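Local coordinates for protein ORF10 (Moritella marina, PDB 6RIW) that probably condenses acyl chains in polyunsaturated fatty acid synthesis, this chain being the ketosynthase and chain length factor didomain of a longer synthase protein, at residues P302-V308 / V341-S345; Y311-Y315 / M346-R352; V325-H331 / T432-F438. All blocks are in the same frame, centred on the assembly; numbering follows the deposited sequence.

Contact 1 of 3, residues P302-V308 / V341-S345; sequences PNTKGQV and VELRS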
loop_
_atom_site.group_PDB
_atom_site.type_symbol
_atom_site.label_atom_id
_atom_site.label_comp_id
_atom_site.label_asym_id
_atom_site.label_seq_id
_atom_site.Cartn_x
_atom_site.Cartn_y
_atom_site.Cartn_z
ATOM N N PRO A 302 -16.471 -11.686 -4.358
ATOM C CA PRO A 302 -17.332 -10.498 -4.297
ATOM C C PRO A 302 -18.699 -10.811 -3.705
ATOM O O PRO A 302 -19.203 -11.933 -3.791
ATOM C CB PRO A 302 -17.465 -10.086 -5.765
ATOM C CG PRO A 302 -17.317 -11.391 -6.511
ATOM C CD PRO A 302 -16.340 -12.215 -5.728
ATOM N N ASN A 303 -19.291 -9.782 -3.103
ATOM C CA ASN A 303 -20.585 -9.859 -2.432
ATOM C C ASN A 303 -21.530 -8.901 -3.138
ATOM O O ASN A 303 -21.273 -7.694 -3.186
ATOM C CB ASN A 303 -20.449 -9.496 -0.951
ATOM C CG ASN A 303 -21.677 -9.852 -0.128
ATOM O OD1 ASN A 303 -22.806 -9.816 -0.619
ATOM N ND2 ASN A 303 -21.456 -10.178 1.150
ATOM N N THR A 304 -22.621 -9.431 -3.690
ATOM C CA THR A 304 -23.515 -8.555 -4.437
ATOM C C THR A 304 -24.104 -7.451 -3.553
ATOM O O THR A 304 -24.395 -6.360 -4.052
ATOM C CB THR A 304 -24.624 -9.377 -5.110
ATOM O OG1 THR A 304 -25.415 -8.519 -5.952
ATOM C CG2 THR A 304 -25.512 -10.054 -4.068
ATOM N N LYS A 305 -24.240 -7.682 -2.242
ATOM C CA LYS A 305 -24.856 -6.654 -1.394
ATOM C C LYS A 305 -24.014 -5.379 -1.355
ATOM O O LYS A 305 -24.559 -4.270 -1.403
ATOM C CB LYS A 305 -25.100 -7.179 0.026
ATOM C CG LYS A 305 -23.842 -7.370 0.881
ATOM C CD LYS A 305 -24.091 -8.196 2.155
ATOM C CE LYS A 305 -24.351 -7.326 3.359
ATOM N NZ LYS A 305 -23.085 -7.112 4.137
ATOM N N GLY A 306 -22.685 -5.513 -1.281
ATOM C CA GLY A 306 -21.841 -4.330 -1.281
ATOM C C GLY A 306 -21.826 -3.618 -2.615
ATOM O O GLY A 306 -21.671 -2.391 -2.668
ATOM N N GLN A 307 -21.968 -4.368 -3.716
ATOM C CA GLN A 307 -21.972 -3.746 -5.036
ATOM C C GLN A 307 -23.242 -2.944 -5.276
ATOM O O GLN A 307 -23.182 -1.822 -5.784
ATOM C CB GLN A 307 -21.798 -4.813 -6.116
ATOM C CG GLN A 307 -20.490 -5.620 -5.919
ATOM C CD GLN A 307 -20.287 -6.674 -6.992
ATOM O OE1 GLN A 307 -21.192 -6.935 -7.798
ATOM N NE2 GLN A 307 -19.100 -7.302 -7.001
ATOM N N VAL A 308 -24.407 -3.519 -4.974
ATOM C CA VAL A 308 -25.634 -2.731 -5.063
ATOM C C VAL A 308 -25.529 -1.493 -4.175
ATOM O O VAL A 308 -25.892 -0.386 -4.584
ATOM C CB VAL A 308 -26.856 -3.603 -4.696
ATOM C CG1 VAL A 308 -28.120 -2.737 -4.555
ATOM C CG2 VAL A 308 -27.058 -4.707 -5.741
ATOM N N VAL A 341 -21.468 -12.302 -10.542
ATOM C CA VAL A 341 -21.913 -11.478 -9.419
ATOM C C VAL A 341 -22.121 -10.035 -9.860
ATOM O O VAL A 341 -23.119 -9.403 -9.492
ATOM C CB VAL A 341 -20.933 -11.576 -8.235
ATOM C CG1 VAL A 341 -21.281 -10.524 -7.176
ATOM C CG2 VAL A 341 -20.991 -12.958 -7.601
ATOM N N GLU A 342 -21.190 -9.482 -10.650
ATOM C CA GLU A 342 -21.350 -8.105 -11.107
ATOM C C GLU A 342 -22.577 -7.960 -12.005
ATOM O O GLU A 342 -23.285 -6.944 -11.944
ATOM C CB GLU A 342 -20.091 -7.620 -11.842
ATOM C CG GLU A 342 -20.243 -6.196 -12.427
ATOM C CD GLU A 342 -18.933 -5.593 -12.969
ATOM O OE1 GLU A 342 -18.009 -6.367 -13.315
ATOM O OE2 GLU A 342 -18.835 -4.343 -13.041
ATOM N N LEU A 343 -22.848 -8.963 -12.851
ATOM C CA LEU A 343 -24.044 -8.896 -13.689
ATOM C C LEU A 343 -25.310 -8.968 -12.839
ATOM O O LEU A 343 -26.305 -8.300 -13.144
ATOM C CB LEU A 343 -24.030 -10.014 -14.734
ATOM C CG LEU A 343 -23.085 -9.788 -15.915
ATOM C CD1 LEU A 343 -22.838 -11.082 -16.706
ATOM C CD2 LEU A 343 -23.631 -8.684 -16.812
ATOM N N ARG A 344 -25.282 -9.750 -11.763
ATOM C CA ARG A 344 -26.430 -9.800 -10.863
ATOM C C ARG A 344 -26.639 -8.463 -10.171
ATOM O O ARG A 344 -27.773 -7.967 -10.090
ATOM C CB ARG A 344 -26.243 -10.918 -9.838
ATOM C CG ARG A 344 -27.277 -10.917 -8.711
ATOM C CD ARG A 344 -27.148 -12.137 -7.828
ATOM N NE ARG A 344 -28.157 -12.172 -6.762
ATOM C CZ ARG A 344 -28.047 -12.887 -5.640
ATOM N NH1 ARG A 344 -26.973 -13.635 -5.422
ATOM N NH2 ARG A 344 -29.008 -12.852 -4.725
ATOM N N SER A 345 -25.550 -7.867 -9.662
ATOM C CA SER A 345 -25.628 -6.569 -9.001
ATOM C C SER A 345 -26.226 -5.520 -9.918
ATOM O O SER A 345 -27.094 -4.743 -9.509
ATOM C CB SER A 345 -24.230 -6.130 -8.556
ATOM O OG SER A 345 -23.744 -7.008 -7.569
#
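S345 turns OG back beside its own backbone N (chi1 -65°), and Q307 does the same with CG (chi1 -58°) before running out extended. These torsions bring the S345 hydroxyl to the end of the Q307 amide. The two residues sit where two helices of the ketosynthase domain, which has the thiolase fold, lean on each other at a signed crossing angle of -47°. The first helix is only beginning here. N303 is its N-cap, and N303 OD1 accepts from K305 N.

S345 OG donates to Q307 OE1 over 2.6 Å, approaching somewhat above the carbonyl plane. T304 OG1 comes to the same S345 OG at 2.8 Å, so two side chains from one helix turn close on a buried serine. The Q307 side chain also crosses that of V341 at about a right angle, with OE1 3.6 Å from V341 CG1. With an alanine here in place of Q307, the S345 hydroxyl would probably lose this acceptor and a gap would open beside V341 CG1. The far end of Q307 touches F438 of strand 432-439, so the residue lies between the helix pair and the sheet.

V341 fills the start of the contact. Its CB packs 4.0 Å from P302 CG, and its CG1 lies 3.9 Å from T304 N. V308 closes the other end, with CG2 3.8 Å from S345 O. E342 takes little part, since its carboxylate turns away to accept from the backbone N of H331 and A332. On the exposed side, R344 reaches out extended past T304. The methyl T304 CG2 sits 4.0 Å above the centre of one face of the R344 guanidinium group.

Contact 2 of 3, residues Y311-Y315 / M346-R352; sequences YERAY and METFFSR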
loop_
_atom_site.group_PDB
_atom_site.type_symbol
_atom_site.label_atom_id
_atom_site.label_comp_id
_atom_site.label_asym_id
_atom_site.label_seq_id
_atom_site.Cartn_x
_atom_site.Cartn_y
_atom_site.Cartn_z
ATOM N N TYR A 311 -23.590 1.328 -5.781
ATOM C CA TYR A 311 -24.400 1.963 -6.821
ATOM C C TYR A 311 -25.374 2.962 -6.211
ATOM O O TYR A 311 -25.504 4.090 -6.691
ATOM C CB TYR A 311 -25.198 0.928 -7.620
ATOM C CG TYR A 311 -24.411 -0.088 -8.394
ATOM C CD1 TYR A 311 -23.222 0.238 -9.032
ATOM C CD2 TYR A 311 -24.882 -1.382 -8.503
ATOM C CE1 TYR A 311 -22.516 -0.721 -9.752
ATOM C CE2 TYR A 311 -24.209 -2.329 -9.216
ATOM C CZ TYR A 311 -23.027 -2.005 -9.841
ATOM O OH TYR A 311 -22.362 -2.992 -10.524
ATOM N N GLU A 312 -26.104 2.537 -5.178
ATOM C CA GLU A 312 -27.064 3.423 -4.533
ATOM C C GLU A 312 -26.377 4.683 -4.035
ATOM O O GLU A 312 -26.823 5.799 -4.323
ATOM C CB GLU A 312 -27.760 2.698 -3.380
ATOM C CG GLU A 312 -28.638 1.551 -3.843
ATOM C CD GLU A 312 -29.047 0.624 -2.718
ATOM O OE1 GLU A 312 -28.479 0.738 -1.611
ATOM O OE2 GLU A 312 -29.943 -0.224 -2.942
ATOM N N ARG A 313 -25.243 4.519 -3.338
ATOM C CA ARG A 313 -24.526 5.665 -2.786
ATOM C C ARG A 313 -23.982 6.568 -3.879
ATOM O O ARG A 313 -23.933 7.785 -3.695
ATOM C CB ARG A 313 -23.381 5.186 -1.872
ATOM C CG ARG A 313 -23.827 4.547 -0.577
ATOM C CD ARG A 313 -22.608 4.132 0.259
ATOM N NE ARG A 313 -22.956 3.675 1.599
ATOM C CZ ARG A 313 -22.110 3.013 2.386
ATOM N NH1 ARG A 313 -20.878 2.746 1.950
ATOM N NH2 ARG A 313 -22.484 2.619 3.594
ATOM N N ALA A 314 -23.587 6.003 -5.027
ATOM C CA ALA A 314 -22.959 6.804 -6.073
ATOM C C ALA A 314 -23.967 7.695 -6.787
ATOM O O ALA A 314 -23.688 8.874 -7.047
ATOM C CB ALA A 314 -22.258 5.898 -7.093
ATOM N N TYR A 315 -25.125 7.143 -7.155
ATOM C CA TYR A 315 -26.094 7.963 -7.883
ATOM C C TYR A 315 -26.767 8.969 -6.962
ATOM O O TYR A 315 -27.098 10.076 -7.399
ATOM C CB TYR A 315 -27.094 7.059 -8.624
ATOM C CG TYR A 315 -26.362 6.439 -9.783
ATOM C CD1 TYR A 315 -26.130 7.175 -10.948
ATOM C CD2 TYR A 315 -25.785 5.176 -9.673
ATOM C CE1 TYR A 315 -25.392 6.650 -11.989
ATOM C CE2 TYR A 315 -25.047 4.634 -10.716
ATOM C CZ TYR A 315 -24.849 5.377 -11.867
ATOM O OH TYR A 315 -24.100 4.845 -12.896
ATOM N N MET A 346 -25.759 -5.467 -11.164
ATOM C CA MET A 346 -26.270 -4.459 -12.083
ATOM C C MET A 346 -27.722 -4.737 -12.442
ATOM O O MET A 346 -28.510 -3.802 -12.624
ATOM C CB MET A 346 -25.412 -4.413 -13.332
ATOM C CG MET A 346 -23.979 -4.005 -13.058
ATOM S SD MET A 346 -23.219 -3.382 -14.561
ATOM C CE MET A 346 -22.710 -4.967 -15.250
ATOM N N GLU A 347 -28.086 -6.012 -12.554
ATOM C CA GLU A 347 -29.480 -6.355 -12.825
ATOM C C GLU A 347 -30.373 -5.887 -11.683
ATOM O O GLU A 347 -31.394 -5.223 -11.904
ATOM C CB GLU A 347 -29.611 -7.864 -13.033
ATOM C CG GLU A 347 -31.044 -8.388 -12.917
ATOM C CD GLU A 347 -31.093 -9.894 -12.932
ATOM O OE1 GLU A 347 -30.903 -10.475 -14.025
ATOM O OE2 GLU A 347 -31.300 -10.494 -11.853
ATOM N N THR A 348 -29.966 -6.185 -10.446
ATOM C CA THR A 348 -30.747 -5.781 -9.283
ATOM C C THR A 348 -30.986 -4.277 -9.262
ATOM O O THR A 348 -32.112 -3.823 -9.032
ATOM C CB THR A 348 -30.035 -6.225 -8.013
ATOM O OG1 THR A 348 -29.971 -7.655 -7.987
ATOM C CG2 THR A 348 -30.754 -5.702 -6.777
ATOM N N PHE A 349 -29.943 -3.487 -9.527
ATOM C CA PHE A 349 -30.031 -2.039 -9.353
ATOM C C PHE A 349 -30.734 -1.365 -10.524
ATOM O O PHE A 349 -31.686 -0.603 -10.326
ATOM C CB PHE A 349 -28.625 -1.455 -9.168
ATOM C CG PHE A 349 -28.607 0.029 -8.933
ATOM C CD1 PHE A 349 -29.067 0.566 -7.732
ATOM C CD2 PHE A 349 -28.127 0.886 -9.905
ATOM C CE1 PHE A 349 -29.049 1.935 -7.519
ATOM C CE2 PHE A 349 -28.103 2.246 -9.694
ATOM C CZ PHE A 349 -28.559 2.771 -8.494
ATOM N N PHE A 350 -30.278 -1.617 -11.754
ATOM C CA PHE A 350 -30.816 -0.861 -12.882
ATOM C C PHE A 350 -32.203 -1.333 -13.315
ATOM O O PHE A 350 -32.925 -0.570 -13.972
ATOM C CB PHE A 350 -29.848 -0.905 -14.059
ATOM C CG PHE A 350 -28.642 -0.034 -13.852
ATOM C CD1 PHE A 350 -28.732 1.336 -14.023
ATOM C CD2 PHE A 350 -27.436 -0.587 -13.439
ATOM C CE1 PHE A 350 -27.634 2.144 -13.828
ATOM C CE2 PHE A 350 -26.333 0.222 -13.220
ATOM C CZ PHE A 350 -26.431 1.585 -13.415
ATOM N N SER A 351 -32.606 -2.547 -12.951
ATOM C CA SER A 351 -33.976 -2.947 -13.254
ATOM C C SER A 351 -34.998 -2.124 -12.473
ATOM O O SER A 351 -36.150 -2.017 -12.912
ATOM C CB SER A 351 -34.157 -4.446 -13.004
ATOM O OG SER A 351 -34.142 -4.760 -11.631
ATOM N N ARG A 352 -34.591 -1.496 -11.360
ATOM C CA ARG A 352 -35.496 -0.638 -10.595
ATOM C C ARG A 352 -35.968 0.562 -11.404
ATOM O O ARG A 352 -37.022 1.138 -11.101
ATOM C CB ARG A 352 -34.811 -0.137 -9.316
ATOM C CG ARG A 352 -34.416 -1.220 -8.349
ATOM C CD ARG A 352 -33.478 -0.690 -7.257
ATOM N NE ARG A 352 -33.079 -1.774 -6.361
ATOM C CZ ARG A 352 -32.218 -1.649 -5.357
ATOM N NH1 ARG A 352 -31.652 -0.472 -5.102
ATOM N NH2 ARG A 352 -31.937 -2.699 -4.602
HETATM O O HOH W 1 -30.588 -2.690 -2.101
#
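A methylene group, not a second ring, lies over the face of F349 in a CH-pi contact: Y311 CB stands almost on the ring normal, 3.6 Å from the centroid of the F349 ring. The aromatic rings of Y311 and F349 are themselves oblique, with planes at 36°. Together with Y315 they form an aromatic cluster between two neighbouring helices of the thiolase-fold ketosynthase domain. F349 swings CG anti to its backbone N (chi1 -178°), which carries the ring across to the other helix.

Y315 meets F349 through CD2, 3.7 Å from F349 CE2. These two rings are nearly parallel but slid apart, so they barely overlap. F350 receives F349 CD2 over the centre of one of its faces. Its edge atom F350 CZ comes to 4.0 Å from Y315 OH, a hydroxyl that is hydrogen-bonded to H446 NE2. The H446 ring also meets the Y311 ring edge-to-face. At the end of Y311, OH presses on the M346 chain, 3.2 Å from M346 CG.

The chemistry changes at the more exposed margin. E312 passes F349 with its CG 3.7 Å from F349 CE1, then runs on extended to R352. R352 NH1 and E312 OE2 form a salt bridge of 2.8 Å, nearly straight at 176°. The acceptor uses its anti lone pair and lies in the guanidinium plane. A water closes the bridge into a ring: it donates to E312 OE2, and its oxygen accepts from R352 NH2 at 2.8 Å.

Contact 3 of 3, residues V325-H331 / T432-F438; sequences VDYIECH and TAGVSVF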
loop_
_atom_site.group_PDB
_atom_site.type_symbol
_atom_site.label_atom_id
_atom_site.label_comp_id
_atom_site.label_asym_id
_atom_site.label_seq_id
_atom_site.Cartn_x
_atom_site.Cartn_y
_atom_site.Cartn_z
ATOM N N VAL A 325 -28.126 6.569 -17.282
ATOM C CA VAL A 325 -26.803 6.002 -17.543
ATOM C C VAL A 325 -26.824 5.213 -18.845
ATOM O O VAL A 325 -27.612 4.274 -19.006
ATOM C CB VAL A 325 -26.351 5.110 -16.385
ATOM C CG1 VAL A 325 -24.949 4.584 -16.669
ATOM C CG2 VAL A 325 -26.408 5.877 -15.095
ATOM N N ASP A 326 -25.920 5.555 -19.758
ATOM C CA ASP A 326 -25.890 4.947 -21.086
ATOM C C ASP A 326 -24.917 3.787 -21.201
ATOM O O ASP A 326 -25.147 2.871 -22.002
ATOM C CB ASP A 326 -25.513 5.994 -22.142
ATOM C CG ASP A 326 -26.416 7.206 -22.101
ATOM O OD1 ASP A 326 -27.648 7.020 -22.123
ATOM O OD2 ASP A 326 -25.896 8.337 -22.027
ATOM N N TYR A 327 -23.823 3.819 -20.441
ATOM C CA TYR A 327 -22.738 2.868 -20.613
ATOM C C TYR A 327 -22.068 2.700 -19.258
ATOM O O TYR A 327 -21.937 3.675 -18.519
ATOM C CB TYR A 327 -21.705 3.354 -21.647
ATOM C CG TYR A 327 -20.477 2.473 -21.708
ATOM C CD1 TYR A 327 -20.513 1.247 -22.359
ATOM C CD2 TYR A 327 -19.282 2.856 -21.100
ATOM C CE1 TYR A 327 -19.401 0.427 -22.409
ATOM C CE2 TYR A 327 -18.165 2.047 -21.153
ATOM C CZ TYR A 327 -18.225 0.834 -21.807
ATOM O OH TYR A 327 -17.111 0.012 -21.853
ATOM N N ILE A 328 -21.651 1.478 -18.941
ATOM C CA ILE A 328 -20.894 1.216 -17.718
ATOM C C ILE A 328 -19.623 0.462 -18.084
ATOM O O ILE A 328 -19.681 -0.603 -18.713
ATOM C CB ILE A 328 -21.697 0.411 -16.694
ATOM C CG1 ILE A 328 -22.928 1.194 -16.250
ATOM C CG2 ILE A 328 -20.821 0.050 -15.492
ATOM C CD1 ILE A 328 -23.903 0.348 -15.519
ATOM N N GLU A 329 -18.481 1.001 -17.677
ATOM C CA GLU A 329 -17.227 0.275 -17.805
ATOM C C GLU A 329 -17.122 -0.615 -16.576
ATOM O O GLU A 329 -17.017 -0.121 -15.443
ATOM C CB GLU A 329 -16.054 1.246 -17.943
ATOM C CG GLU A 329 -14.664 0.588 -17.841
ATOM C CD GLU A 329 -14.317 -0.338 -19.013
ATOM O OE1 GLU A 329 -14.938 -0.246 -20.109
ATOM O OE2 GLU A 329 -13.395 -1.161 -18.823
ATOM N N CYS A 330 -17.233 -1.922 -16.789
ATOM C CA CYS A 330 -17.397 -2.863 -15.693
ATOM C C CYS A 330 -16.064 -3.320 -15.137
ATOM O O CYS A 330 -15.010 -3.189 -15.771
ATOM C CB CYS A 330 -18.186 -4.090 -16.141
ATOM S SG CYS A 330 -19.859 -3.655 -16.638
ATOM N N HIS A 331 -16.135 -3.899 -13.940
ATOM C CA HIS A 331 -14.950 -4.487 -13.327
ATOM C C HIS A 331 -14.529 -5.770 -14.044
ATOM O O HIS A 331 -13.326 -6.057 -14.138
ATOM C CB HIS A 331 -15.235 -4.743 -11.850
ATOM C CG HIS A 331 -14.188 -5.565 -11.170
ATOM N ND1 HIS A 331 -12.930 -5.075 -10.894
ATOM C CD2 HIS A 331 -14.208 -6.841 -10.718
ATOM C CE1 HIS A 331 -12.217 -6.016 -10.299
ATOM N NE2 HIS A 331 -12.968 -7.097 -10.181
ATOM N N THR A 432 -23.821 9.980 -20.271
ATOM C CA THR A 432 -23.518 9.594 -18.900
ATOM C C THR A 432 -22.984 8.167 -18.858
ATOM O O THR A 432 -23.570 7.262 -19.458
ATOM C CB THR A 432 -24.762 9.739 -18.018
ATOM O OG1 THR A 432 -25.230 11.090 -18.108
ATOM C CG2 THR A 432 -24.437 9.428 -16.569
ATOM N N ALA A 433 -21.875 7.972 -18.138
ATOM C CA ALA A 433 -21.247 6.670 -18.002
ATOM C C ALA A 433 -20.963 6.382 -16.536
ATOM O O ALA A 433 -20.702 7.293 -15.749
ATOM C CB ALA A 433 -19.943 6.595 -18.812
ATOM N N GLY A 434 -21.015 5.104 -16.176
ATOM C CA GLY A 434 -20.540 4.641 -14.886
ATOM C C GLY A 434 -19.221 3.911 -15.052
ATOM O O GLY A 434 -18.936 3.354 -16.115
ATOM N N VAL A 435 -18.396 3.923 -14.007
ATOM C CA VAL A 435 -17.211 3.072 -13.951
ATOM C C VAL A 435 -17.223 2.349 -12.613
ATOM O O VAL A 435 -17.343 2.994 -11.562
ATOM C CB VAL A 435 -15.896 3.868 -14.110
ATOM C CG1 VAL A 435 -14.696 2.909 -14.052
ATOM C CG2 VAL A 435 -15.877 4.649 -15.395
ATOM N N SER A 436 -17.101 1.022 -12.648
ATOM C CA SER A 436 -17.126 0.187 -11.455
ATOM C C SER A 436 -15.792 -0.528 -11.281
ATOM O O SER A 436 -15.202 -1.013 -12.255
ATOM C CB SER A 436 -18.271 -0.854 -11.508
ATOM O OG SER A 436 -19.506 -0.248 -11.864
ATOM N N VAL A 437 -15.313 -0.593 -10.038
ATOM C CA VAL A 437 -14.176 -1.445 -9.697
ATOM C C VAL A 437 -14.477 -2.122 -8.366
ATOM O O VAL A 437 -14.904 -1.463 -7.408
ATOM C CB VAL A 437 -12.827 -0.686 -9.648
ATOM C CG1 VAL A 437 -12.361 -0.330 -11.046
ATOM C CG2 VAL A 437 -12.936 0.596 -8.806
ATOM N N PHE A 438 -14.286 -3.444 -8.319
ATOM C CA PHE A 438 -14.608 -4.261 -7.145
ATOM C C PHE A 438 -13.375 -5.084 -6.752
ATOM O O PHE A 438 -13.143 -6.168 -7.297
ATOM C CB PHE A 438 -15.811 -5.155 -7.429
ATOM C CG PHE A 438 -17.039 -4.411 -7.918
ATOM C CD1 PHE A 438 -17.481 -3.256 -7.280
ATOM C CD2 PHE A 438 -17.763 -4.883 -9.006
ATOM C CE1 PHE A 438 -18.622 -2.585 -7.712
ATOM C CE2 PHE A 438 -18.897 -4.225 -9.447
ATOM C CZ PHE A 438 -19.330 -3.070 -8.808
#
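G434 is held through both its backbone N and its backbone O by the neighbouring strand. G434 N donates to Y327 O over 2.9 Å, in the carbonyl plane, and G434 O accepts from E329 N at 2.9 Å. S436 N then reaches E329 O at 3.0 Å, nearly in line with the carbonyl bond. At the other end D326 pairs twice with T432. D326 N donates to T432 O, while T432 N donates to D326 OD2 at 3.2 Å, meeting the carboxylate on its anti side and out of its plane.

H331 follows the last rung. Its CG is anti to the backbone N (chi1 170°), which sets the ring obliquely across F438. F438 O lies 2.9 Å above the H331 ring plane, toward the rim. F438 CB also stands over a face of the H331 ring, a CH-pi contact.

This ladder is a parallel strand pair in the C-terminal half of the thiolase fold, with strand 358-360 beyond 325-331 and strand 443-450 beyond 432-438. I328 touches F350 of helix 336-350 and S436 touches Y311 of helix 304-318. Y327, E329 and V435 occupy the other face. There Y327 OH donates to E329 OE1 at 2.8 Å, and K380 holds both, by a salt bridge to E329 and a hydrogen bond with Y327 OH.

Further out, W419 and K429 bind D326 OD2. S436 OG is paired with H446 ND1. H331 touches C196, consistent with a place in the ketosynthase active site.

How the contacts relate
Contacts 1 and 2 join the same two helices, 304-318 and 336-350, at successive turns. Contact 3 lies in the sheet beneath them. Contact 1 is partly buried and rests on a small polar cluster. Contact 2 is mostly aromatic, with its charged pair at the exposed margin. Contact 3 is buried and held mainly by backbone bonds. The helix pair and the strands interlock: F350 CE2 meets I328 CD1 at 3.3 Å, and M346 CE meets C330 SG at 3.4 Å. F438 touches side chains from both helix contacts. All three lie in the ketosynthase domain, on one side of the chain's centre.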